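Local atomic coordinates of oxidoreductase, NAD-binding/iron-sulfur cluster-binding protein (Nitratireductor pacificus pht-3B, PDB entry 6ZXU), a protein that acts as a catabolic reductive dehalogenase, removing halogen from organohalides with a bound cobalamin and two 4Fe-4S clusters. Residues V484-A489 with S514-F519; L495-R500 with G534-C539; I501-L506 with I567-V572; D558-N563 with L677-P682. All blocks are in the same frame, centred on the assembly; numbering follows the deposited sequence.

Contact 1. Residues V484-A489 with S514-F519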
# COMPACT_ATOMS: atom_id res chain seq x y z
N VAL A 484 -3.42 0.35 -18.02
CA VAL A 484 -4.67 1.02 -17.72
C VAL A 484 -4.37 2.17 -16.76
O VAL A 484 -3.42 2.12 -16.01
CB VAL A 484 -5.74 0.12 -17.11
CG1 VAL A 484 -6.01 -1.04 -18.03
CG2 VAL A 484 -5.38 -0.39 -15.73
N ILE A 485 -5.18 3.22 -16.85
CA ILE A 485 -5.19 4.29 -15.87
C ILE A 485 -6.05 3.87 -14.70
O ILE A 485 -7.25 3.55 -14.87
CB ILE A 485 -5.68 5.56 -16.49
CG1 ILE A 485 -4.87 5.81 -17.76
CG2 ILE A 485 -5.59 6.71 -15.49
CD1 ILE A 485 -5.58 6.73 -18.73
N HIS A 486 -5.51 3.87 -13.50
CA HIS A 486 -6.22 3.30 -12.38
C HIS A 486 -7.39 4.15 -11.94
O HIS A 486 -8.41 3.61 -11.56
CB HIS A 486 -5.33 3.09 -11.17
CG HIS A 486 -4.27 2.05 -11.38
ND1 HIS A 486 -3.72 1.34 -10.34
CD2 HIS A 486 -3.66 1.61 -12.49
CE1 HIS A 486 -2.81 0.51 -10.80
NE2 HIS A 486 -2.72 0.68 -12.09
N ASN A 487 -7.25 5.45 -11.99
CA ASN A 487 -8.29 6.31 -11.43
C ASN A 487 -9.71 5.99 -11.82
O ASN A 487 -10.58 5.88 -10.94
CB ASN A 487 -7.98 7.77 -11.72
CG ASN A 487 -6.64 8.16 -11.14
OD1 ASN A 487 -5.62 7.54 -11.45
ND2 ASN A 487 -6.62 9.18 -10.36
N PRO A 488 -10.01 5.92 -13.14
CA PRO A 488 -11.43 5.70 -13.49
C PRO A 488 -11.95 4.34 -13.06
O PRO A 488 -13.11 4.21 -12.73
CB PRO A 488 -11.40 5.82 -15.00
CG PRO A 488 -10.06 5.64 -15.43
CD PRO A 488 -9.18 6.14 -14.32
N ALA A 489 -11.06 3.34 -12.97
CA ALA A 489 -11.42 2.06 -12.39
C ALA A 489 -11.70 2.14 -10.90
O ALA A 489 -12.68 1.55 -10.43
CB ALA A 489 -10.35 1.05 -12.70
N SER A 514 -4.01 5.74 0.15
CA SER A 514 -4.03 4.43 -0.52
C SER A 514 -3.22 4.43 -1.79
O SER A 514 -2.86 5.54 -2.32
CB SER A 514 -5.46 4.09 -0.92
OG SER A 514 -5.78 4.84 -2.04
N LYS A 515 -2.72 3.23 -2.16
CA LYS A 515 -2.27 2.97 -3.48
C LYS A 515 -3.19 1.88 -4.01
O LYS A 515 -3.63 1.04 -3.28
CB LYS A 515 -0.78 2.56 -3.64
CG LYS A 515 0.27 3.63 -3.30
CD LYS A 515 0.28 4.76 -4.34
CE LYS A 515 1.51 5.54 -4.24
NZ LYS A 515 1.62 6.49 -5.38
N SER A 516 -3.53 2.01 -5.28
CA SER A 516 -4.34 1.02 -5.95
C SER A 516 -3.40 0.11 -6.72
O SER A 516 -2.33 0.49 -7.15
CB SER A 516 -5.34 1.66 -6.90
OG SER A 516 -4.66 2.47 -7.83
N ILE A 517 -3.86 -1.11 -6.91
CA ILE A 517 -3.38 -2.03 -7.94
C ILE A 517 -4.63 -2.49 -8.70
O ILE A 517 -5.71 -2.64 -8.14
CB ILE A 517 -2.59 -3.19 -7.28
CG1 ILE A 517 -1.92 -4.12 -8.30
CG2 ILE A 517 -3.49 -4.02 -6.36
CD1 ILE A 517 -0.74 -3.59 -8.97
N VAL A 518 -4.47 -2.69 -9.98
CA VAL A 518 -5.50 -3.20 -10.87
C VAL A 518 -4.98 -4.44 -11.59
O VAL A 518 -3.82 -4.51 -11.98
CB VAL A 518 -5.93 -2.17 -11.91
CG1 VAL A 518 -6.99 -2.73 -12.80
CG2 VAL A 518 -6.45 -0.93 -11.26
N PHE A 519 -5.80 -5.49 -11.65
CA PHE A 519 -5.58 -6.49 -12.67
C PHE A 519 -6.82 -6.64 -13.49
O PHE A 519 -7.93 -6.61 -12.96
CB PHE A 519 -5.08 -7.87 -12.19
CG PHE A 519 -6.08 -8.70 -11.53
CD1 PHE A 519 -6.24 -8.64 -10.13
CD2 PHE A 519 -6.78 -9.67 -12.24
CE1 PHE A 519 -7.15 -9.45 -9.49
CE2 PHE A 519 -7.71 -10.47 -11.59
CZ PHE A 519 -7.90 -10.35 -10.23
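A chi1 of -66° puts CG of H486 opposite its carbonyl carbon, so that the imidazole reaches toward strand 514-521. There it meets S516, whose OG sits between its own backbone N and carbonyl carbon (chi1 56°) and faces the ring. The two groups form a hydrogen bond of 2.9 Å between H486 ND1 and S516 OG. The angle is 153°, and the hydroxyl lies at the ring edge, near the ring plane. Either partner could be the donor. The other ring nitrogen, NE2, bonds to the hydroxyl of S482. Hydrogen bonds at both nitrogens should fix the rotation of the ring.

One face of the same imidazole rests on V518. Methyl CG2 of V518 stands over the centre of the ring, 3.7 Å from the H486 ring centroid, in a CH-pi contact. The other methyl of V518, CG1, packs 4.1 Å from V484 CG2. The backbone of I517 passes close as well, with CA 3.9 Å from H486 CE1.

S516 and V518 point to the helix 486-492 side. I517 points away and packs on helix 445-469. The strand is an inner member of an antiparallel four-stranded sheet, and the contact joins this sheet to the 486-492 region. Both segments bind cobalamin through polar groups: H486 N, S514 OG, K515 NZ and S516 O all hydrogen-bond to it. Together the two segments form part of the buried wall of the cobalamin pocket.

Contact 2. Residues L495-R500 with G534-C539. With SF4 (iron/sulfur cluster), chain D.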
# COMPACT_ATOMS: atom_id res chain seq x y z
N LEU A 495 -14.83 2.51 -5.12
CA LEU A 495 -13.85 2.54 -3.99
C LEU A 495 -13.47 3.93 -3.57
O LEU A 495 -12.91 4.08 -2.50
CB LEU A 495 -12.61 1.71 -4.32
CG LEU A 495 -12.83 0.22 -4.54
CD1 LEU A 495 -11.57 -0.41 -4.98
CD2 LEU A 495 -13.42 -0.47 -3.37
N GLY A 496 -13.89 4.96 -4.32
CA GLY A 496 -13.63 6.33 -3.96
C GLY A 496 -14.46 7.28 -4.76
O GLY A 496 -15.06 6.92 -5.71
N GLU A 497 -14.51 8.52 -4.29
CA GLU A 497 -15.05 9.66 -5.05
C GLU A 497 -13.91 10.61 -5.44
O GLU A 497 -12.84 10.66 -4.81
CB GLU A 497 -16.03 10.49 -4.19
CG GLU A 497 -17.46 10.01 -4.11
CD GLU A 497 -18.39 11.07 -3.51
OE1 GLU A 497 -18.60 12.14 -4.16
OE2 GLU A 497 -18.97 10.89 -2.43
N VAL A 498 -14.12 11.29 -6.54
CA VAL A 498 -13.31 12.44 -6.96
C VAL A 498 -13.14 13.43 -5.81
O VAL A 498 -14.12 13.88 -5.20
CB VAL A 498 -13.98 13.13 -8.17
CG1 VAL A 498 -13.42 14.51 -8.45
CG2 VAL A 498 -13.78 12.23 -9.41
N SER A 499 -11.87 13.82 -5.54
CA SER A 499 -11.53 14.71 -4.46
C SER A 499 -10.77 15.95 -5.00
O SER A 499 -10.28 15.96 -6.11
CB SER A 499 -10.70 14.04 -3.39
OG SER A 499 -9.35 13.94 -3.79
N ARG A 500 -10.67 16.95 -4.14
CA ARG A 500 -9.92 18.17 -4.52
C ARG A 500 -8.46 17.87 -4.81
O ARG A 500 -7.85 18.48 -5.68
CB ARG A 500 -10.11 19.24 -3.46
CG ARG A 500 -9.28 20.52 -3.73
CD ARG A 500 -9.50 21.64 -2.68
NE ARG A 500 -10.86 22.05 -2.64
CZ ARG A 500 -11.49 22.83 -3.51
NH1 ARG A 500 -10.79 23.40 -4.50
NH2 ARG A 500 -12.74 23.11 -3.31
N GLY A 534 -21.10 12.00 -0.06
CA GLY A 534 -21.17 13.40 0.22
C GLY A 534 -19.87 14.17 -0.04
O GLY A 534 -19.78 15.30 0.33
N LEU A 535 -18.86 13.56 -0.68
CA LEU A 535 -17.53 14.19 -0.78
C LEU A 535 -17.56 15.44 -1.61
O LEU A 535 -16.80 16.35 -1.34
CB LEU A 535 -16.46 13.23 -1.26
CG LEU A 535 -15.04 13.74 -1.16
CD1 LEU A 535 -14.60 13.89 0.32
CD2 LEU A 535 -14.11 12.85 -1.89
N GLN A 536 -18.38 15.51 -2.63
CA GLN A 536 -18.38 16.75 -3.50
C GLN A 536 -18.70 17.95 -2.67
O GLN A 536 -17.95 18.93 -2.64
CB GLN A 536 -19.32 16.63 -4.71
CG GLN A 536 -19.05 15.46 -5.61
CD GLN A 536 -17.60 15.34 -5.95
OE1 GLN A 536 -17.02 16.22 -6.61
NE2 GLN A 536 -16.95 14.23 -5.50
N ASP A 537 -19.73 17.83 -1.87
CA ASP A 537 -20.09 18.94 -0.92
C ASP A 537 -18.98 19.20 0.12
O ASP A 537 -18.72 20.34 0.47
CB ASP A 537 -21.42 18.63 -0.23
CG ASP A 537 -21.88 19.77 0.75
OD1 ASP A 537 -21.99 20.92 0.23
OD2 ASP A 537 -22.03 19.54 1.99
N PHE A 538 -18.35 18.15 0.65
CA PHE A 538 -17.32 18.31 1.64
C PHE A 538 -16.11 19.02 1.04
O PHE A 538 -15.64 20.04 1.59
CB PHE A 538 -16.87 16.97 2.18
CG PHE A 538 -16.08 17.07 3.47
CD1 PHE A 538 -14.81 17.39 3.46
CD2 PHE A 538 -16.65 16.68 4.68
CE1 PHE A 538 -14.06 17.47 4.62
CE2 PHE A 538 -15.94 16.71 5.86
CZ PHE A 538 -14.66 17.11 5.83
N CYS A 539 -15.51 18.45 -0.02
CA CYS A 539 -14.34 19.07 -0.65
C CYS A 539 -14.69 20.46 -1.13
O CYS A 539 -13.88 21.35 -1.15
CB CYS A 539 -13.83 18.29 -1.83
SG CYS A 539 -12.87 16.90 -1.38
FE1 SF4 D . -8.60 18.28 0.05
FE2 SF4 D . -10.29 18.77 2.24
FE3 SF4 D . -9.42 16.26 1.77
FE4 SF4 D . -11.21 17.33 0.01
S1 SF4 D . -11.46 16.90 2.24
S2 SF4 D . -9.38 16.24 -0.49
S3 SF4 D . -10.45 19.45 0.10
S4 SF4 D . -8.23 18.10 2.26
O HOH W 1 -20.97 13.28 -3.32
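The guanidinium of R500 meets its partners at the edge, near its plane: the carbonyl O of C539 and the cluster sulfide S3. The bond from R500 NH2 to C539 O is 3.0 Å, and the donor stands above the carbonyl plane; NE adds a weak one. NH1 bonds to the carbonyls of S555 and G557. The carboxylate of E497 and the amide of Q536 are turned 38° from each other. NE2 of Q536 gives E497 OE1 a nearly straight bond of 3.0 Å (172°), on the anti side of that oxygen but well out of the carboxylate plane. The same NE2 reaches V498 O at 2.9 Å, on a carbonyl lone pair. T300 also bonds E497 OE1, and K559 bonds OE1 of Q536.

OE2 of E497 takes the backbone N of L535 at 3.2 Å, from above the carboxylate plane, and also the N of F533. It thus sits at the start of helix 535-540, where the helix end would favour a negative charge. L535 CD2 packs 3.5 Å from V498 O.

C539 SG binds iron FE4 at 2.2 Å, as expected in a ferredoxin-type site. It also accepts the backbone N of R500 at 3.5 Å (161°). CB of R500 lies 3.6 Å from S3. An N-H···S bond to the ligand and a nearby guanidinium would both be expected to offset the negative charge of the cluster and favour its reduced form.

Contact 3. Residues I501-L506 with I567-V572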
# COMPACT_ATOMS: atom_id res chain seq x y z
N ILE A 501 -7.86 16.94 -4.13
CA ILE A 501 -6.46 16.57 -4.43
C ILE A 501 -6.18 16.45 -5.90
O ILE A 501 -5.23 17.00 -6.38
CB ILE A 501 -6.04 15.32 -3.65
CG1 ILE A 501 -6.11 15.61 -2.17
CG2 ILE A 501 -4.66 14.91 -4.01
CD1 ILE A 501 -5.76 14.42 -1.20
N GLY A 502 -7.03 15.77 -6.64
CA GLY A 502 -7.04 15.91 -8.06
C GLY A 502 -6.91 14.61 -8.75
O GLY A 502 -7.93 14.06 -9.28
N ASP A 503 -5.70 14.09 -8.75
CA ASP A 503 -5.38 12.83 -9.38
C ASP A 503 -5.37 11.71 -8.38
O ASP A 503 -4.80 10.64 -8.64
CB ASP A 503 -3.97 12.91 -10.14
CG ASP A 503 -4.08 13.65 -11.59
OD1 ASP A 503 -5.13 14.36 -11.88
OD2 ASP A 503 -3.15 13.42 -12.47
N THR A 504 -6.06 11.91 -7.25
CA THR A 504 -6.22 10.92 -6.19
C THR A 504 -7.71 10.87 -5.84
O THR A 504 -8.37 11.90 -5.70
CB THR A 504 -5.42 11.33 -4.91
OG1 THR A 504 -4.06 11.43 -5.17
CG2 THR A 504 -5.56 10.34 -3.80
N LEU A 505 -8.26 9.66 -5.73
CA LEU A 505 -9.61 9.43 -5.27
C LEU A 505 -9.63 9.10 -3.78
O LEU A 505 -8.70 8.51 -3.24
CB LEU A 505 -10.30 8.29 -6.03
CG LEU A 505 -10.77 8.81 -7.44
CD1 LEU A 505 -9.58 8.69 -8.36
CD2 LEU A 505 -11.93 8.08 -7.93
N LEU A 506 -10.70 9.49 -3.11
CA LEU A 506 -10.79 9.44 -1.69
C LEU A 506 -11.87 8.43 -1.25
O LEU A 506 -12.99 8.43 -1.71
CB LEU A 506 -11.07 10.86 -1.17
CG LEU A 506 -10.96 11.19 0.31
CD1 LEU A 506 -10.66 12.62 0.47
CD2 LEU A 506 -12.20 10.81 1.13
N ILE A 567 -13.62 17.18 -12.90
CA ILE A 567 -12.53 16.91 -11.98
C ILE A 567 -12.02 18.22 -11.40
O ILE A 567 -12.21 19.28 -11.97
CB ILE A 567 -11.43 16.14 -12.77
CG1 ILE A 567 -10.54 15.39 -11.78
CG2 ILE A 567 -10.69 17.04 -13.73
CD1 ILE A 567 -9.78 14.26 -12.35
N TRP A 568 -11.37 18.14 -10.23
CA TRP A 568 -10.52 19.23 -9.74
C TRP A 568 -9.11 18.97 -10.32
O TRP A 568 -8.44 18.05 -9.88
CB TRP A 568 -10.41 19.22 -8.21
CG TRP A 568 -11.54 19.94 -7.46
CD1 TRP A 568 -11.72 21.28 -7.37
CD2 TRP A 568 -12.59 19.35 -6.71
NE1 TRP A 568 -12.83 21.57 -6.65
CE2 TRP A 568 -13.40 20.39 -6.23
CE3 TRP A 568 -12.97 18.04 -6.46
CZ2 TRP A 568 -14.52 20.18 -5.43
CZ3 TRP A 568 -14.06 17.82 -5.66
CH2 TRP A 568 -14.86 18.88 -5.19
N LYS A 569 -8.69 19.70 -11.30
CA LYS A 569 -7.42 19.37 -11.96
C LYS A 569 -6.29 20.07 -11.24
O LYS A 569 -6.24 21.31 -11.15
CB LYS A 569 -7.42 19.71 -13.48
CG LYS A 569 -6.27 19.01 -14.21
CD LYS A 569 -6.62 17.52 -14.34
CE LYS A 569 -5.43 16.68 -14.44
NZ LYS A 569 -5.84 15.26 -14.43
N ALA A 570 -5.42 19.28 -10.63
CA ALA A 570 -4.20 19.76 -10.06
C ALA A 570 -3.21 20.07 -11.17
O ALA A 570 -3.36 19.61 -12.30
CB ALA A 570 -3.59 18.74 -9.15
N ASP A 571 -2.18 20.81 -10.84
CA ASP A 571 -1.08 21.13 -11.81
C ASP A 571 -0.04 20.02 -11.77
O ASP A 571 0.80 19.98 -10.89
CB ASP A 571 -0.46 22.47 -11.50
CG ASP A 571 0.44 22.98 -12.62
OD1 ASP A 571 1.25 22.21 -13.18
OD2 ASP A 571 0.29 24.20 -13.00
N VAL A 572 -0.12 19.12 -12.73
CA VAL A 572 0.68 17.95 -12.72
C VAL A 572 2.14 18.24 -13.04
O VAL A 572 3.04 17.49 -12.64
CB VAL A 572 0.10 16.82 -13.60
CG1 VAL A 572 -1.29 16.45 -13.13
CG2 VAL A 572 0.08 17.20 -15.07
O HOH W 2 -10.17 15.54 -8.79
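D503 and K569 bring their side chains together at a slant and end in a salt bridge. The K569 chain is bent at chi2 (74°), which swings its amine back toward D503 although its CB points away. NZ then lies 2.8 Å from D503 OD1, on the syn lone pair of that oxygen. Each group also has a cobalamin partner: K569 NZ forms a second salt bridge with O5, and D503 OD2 hydrogen-bonds to O8R. V572 stands at about a right angle to D503, with CG1 3.6 Å from OD2. It opens helix 572-581 and gives the carboxylate an apolar neighbour.

Segment 501-506 leads from the turn of a small antiparallel hairpin, strands 497-498 and 505-506, into its second strand. Segment 567-572 belongs to the dicluster ferredoxin-type part of the chain. Here the two run backbone against backbone at G502.

CA of G502 comes 3.1 Å from W568 O in a CA-H···O contact. Its backbone angles (phi 126°, psi -75°) suit glycine, and W568 O and A570 CB crowd the side where a side chain would begin. The methyl of A570 faces I501 O at 3.7 Å, a carbonyl that bonds to cobalamin. I567, just before W568, points toward the glycine, with its CD1 3.6 Å from G502 O. A water bridges the backbones, 2.7 Å from G502 O and accepting from W568 N at 3.2 Å.

Contact 4. Residues D558-N563 with L677-P682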
# COMPACT_ATOMS: atom_id res chain seq x y z
N ASP A 558 -12.94 25.78 -8.48
CA ASP A 558 -14.05 24.93 -8.76
C ASP A 558 -13.61 23.80 -9.70
O ASP A 558 -12.56 23.89 -10.32
CB ASP A 558 -15.13 25.75 -9.45
CG ASP A 558 -15.81 26.73 -8.50
OD1 ASP A 558 -15.85 26.48 -7.25
OD2 ASP A 558 -16.32 27.74 -9.05
N LYS A 559 -14.41 22.76 -9.75
CA LYS A 559 -14.17 21.69 -10.69
C LYS A 559 -14.30 22.23 -12.12
O LYS A 559 -15.02 23.19 -12.39
CB LYS A 559 -15.13 20.55 -10.47
CG LYS A 559 -14.81 19.71 -9.24
CD LYS A 559 -15.89 18.67 -8.95
CE LYS A 559 -17.00 19.32 -8.16
NZ LYS A 559 -18.11 18.36 -7.97
N VAL A 560 -13.58 21.61 -13.04
CA VAL A 560 -13.58 21.92 -14.46
C VAL A 560 -13.83 20.62 -15.25
O VAL A 560 -13.72 19.49 -14.72
CB VAL A 560 -12.25 22.56 -14.94
CG1 VAL A 560 -12.03 23.91 -14.28
CG2 VAL A 560 -11.03 21.68 -14.69
N MET A 561 -14.16 20.79 -16.52
CA MET A 561 -14.17 19.66 -17.44
C MET A 561 -12.76 19.48 -17.98
O MET A 561 -12.08 20.46 -18.30
CB MET A 561 -15.18 19.95 -18.62
CG MET A 561 -16.64 20.02 -18.23
SD MET A 561 -17.23 18.68 -17.20
CE MET A 561 -17.14 17.31 -18.34
N PHE A 562 -12.37 18.24 -18.11
CA PHE A 562 -11.04 17.87 -18.57
C PHE A 562 -11.22 16.55 -19.31
O PHE A 562 -11.62 15.59 -18.70
CB PHE A 562 -10.09 17.69 -17.32
CG PHE A 562 -8.70 17.21 -17.63
CD1 PHE A 562 -8.38 15.85 -17.66
CD2 PHE A 562 -7.71 18.12 -17.92
CE1 PHE A 562 -7.14 15.45 -18.01
CE2 PHE A 562 -6.45 17.70 -18.28
CZ PHE A 562 -6.16 16.35 -18.30
N ASN A 563 -10.92 16.53 -20.62
CA ASN A 563 -10.91 15.32 -21.44
C ASN A 563 -12.16 14.54 -21.21
O ASN A 563 -12.13 13.31 -21.06
CB ASN A 563 -9.68 14.46 -21.18
CG ASN A 563 -9.54 13.29 -22.19
OD1 ASN A 563 -10.03 13.36 -23.31
ND2 ASN A 563 -8.85 12.29 -21.80
N LEU A 677 -3.48 27.57 -12.68
CA LEU A 677 -2.82 26.33 -12.90
C LEU A 677 -2.81 25.99 -14.42
O LEU A 677 -3.62 26.50 -15.18
CB LEU A 677 -3.52 25.21 -12.06
CG LEU A 677 -3.58 25.46 -10.54
CD1 LEU A 677 -4.35 24.35 -9.91
CD2 LEU A 677 -2.18 25.54 -9.86
N ALA A 678 -1.89 25.11 -14.81
CA ALA A 678 -1.81 24.60 -16.17
C ALA A 678 -2.40 23.18 -16.21
O ALA A 678 -2.28 22.42 -15.23
CB ALA A 678 -0.38 24.57 -16.64
N MET A 679 -3.14 22.87 -17.25
CA MET A 679 -3.67 21.52 -17.44
C MET A 679 -3.18 20.96 -18.78
O MET A 679 -2.93 21.72 -19.69
CB MET A 679 -5.19 21.47 -17.38
CG MET A 679 -5.87 22.34 -18.37
SD MET A 679 -7.60 22.01 -18.64
CE MET A 679 -8.35 21.77 -17.03
N TYR A 680 -3.10 19.66 -18.88
CA TYR A 680 -2.53 19.05 -20.05
C TYR A 680 -3.45 17.93 -20.52
O TYR A 680 -3.15 16.74 -20.35
CB TYR A 680 -1.14 18.54 -19.78
CG TYR A 680 -0.20 19.65 -19.42
CD1 TYR A 680 0.32 20.48 -20.37
CD2 TYR A 680 0.06 19.95 -18.09
CE1 TYR A 680 1.14 21.55 -20.04
CE2 TYR A 680 0.83 21.06 -17.73
CZ TYR A 680 1.37 21.86 -18.75
OH TYR A 680 2.21 22.95 -18.40
N PRO A 681 -4.58 18.32 -21.16
CA PRO A 681 -5.44 17.31 -21.76
C PRO A 681 -4.75 16.77 -23.00
O PRO A 681 -3.73 17.28 -23.38
CB PRO A 681 -6.70 18.09 -22.09
CG PRO A 681 -6.22 19.49 -22.28
CD PRO A 681 -5.09 19.68 -21.36
N PRO A 682 -5.34 15.73 -23.65
CA PRO A 682 -4.70 15.15 -24.83
C PRO A 682 -4.10 16.10 -25.86
O PRO A 682 -3.02 15.81 -26.40
CB PRO A 682 -5.80 14.28 -25.42
CG PRO A 682 -6.48 13.78 -24.17
CD PRO A 682 -6.53 14.95 -23.26
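F562 and M679 form a Met-aromatic contact between the hairpin of strands 560-562 and 565-567 and the loop that precedes helix 700-709. The sulfur M679 SD lies at the edge of the F562 ring, 5.3 Å from its centroid and near its plane. A bend at chi3 (44°) of M679 turns the methyl CE toward the hairpin.

Apolar packing makes up most of the rest. M679 CE meets V560 CG2 at 3.6 Å, where the two side chains reach each other tip to tip. The same methyl is 3.8 Å from F562 CD2. Farther along, P681 CB packs 3.8 Å from F562 CE2. The F562 ring also touches cobalamin and makes a cation-pi contact with K569, so the loop backs a residue of the cofactor pocket.

Polar groups of the loop backbone border the ring too. Y680 O lies at its edge, 3.7 Å from F562 CZ. The Y680 side chain itself turns away and its hydroxyl bonds to E573.

The final kind is a proline against an amide. N563, whose OD1 is bonded to the backbone N of Q309, crosses P682 at about a right angle. P682 CD lies 3.6 Å from N563 CG.

How the contacts relate
Contacts 1, 3 and 4 all touch cobalamin, as does V498 of contact 2; contact 2 also supplies C539, a ligand of one 4Fe-4S cluster. Contact 3 touches all the others. Its centre is about 10 Å from that of contact 4, 11 Å from contact 2 and 14 Å from contact 1. N487 ND2 of contact 1 lies 2.9 Å from D503 O. Between contacts 2 and 3, E497 O and L506 N are 3.0 Å apart, and the W568 ring packs on the backbone of S499 and R500. I567 O and V560 N, 2.9 Å apart, pair contact 3 with contact 4. Contacts 2 and 4 also meet directly, Q536 OE1 lying 2.8 Å from K559 NZ. Contacts 1 and 4 do not touch.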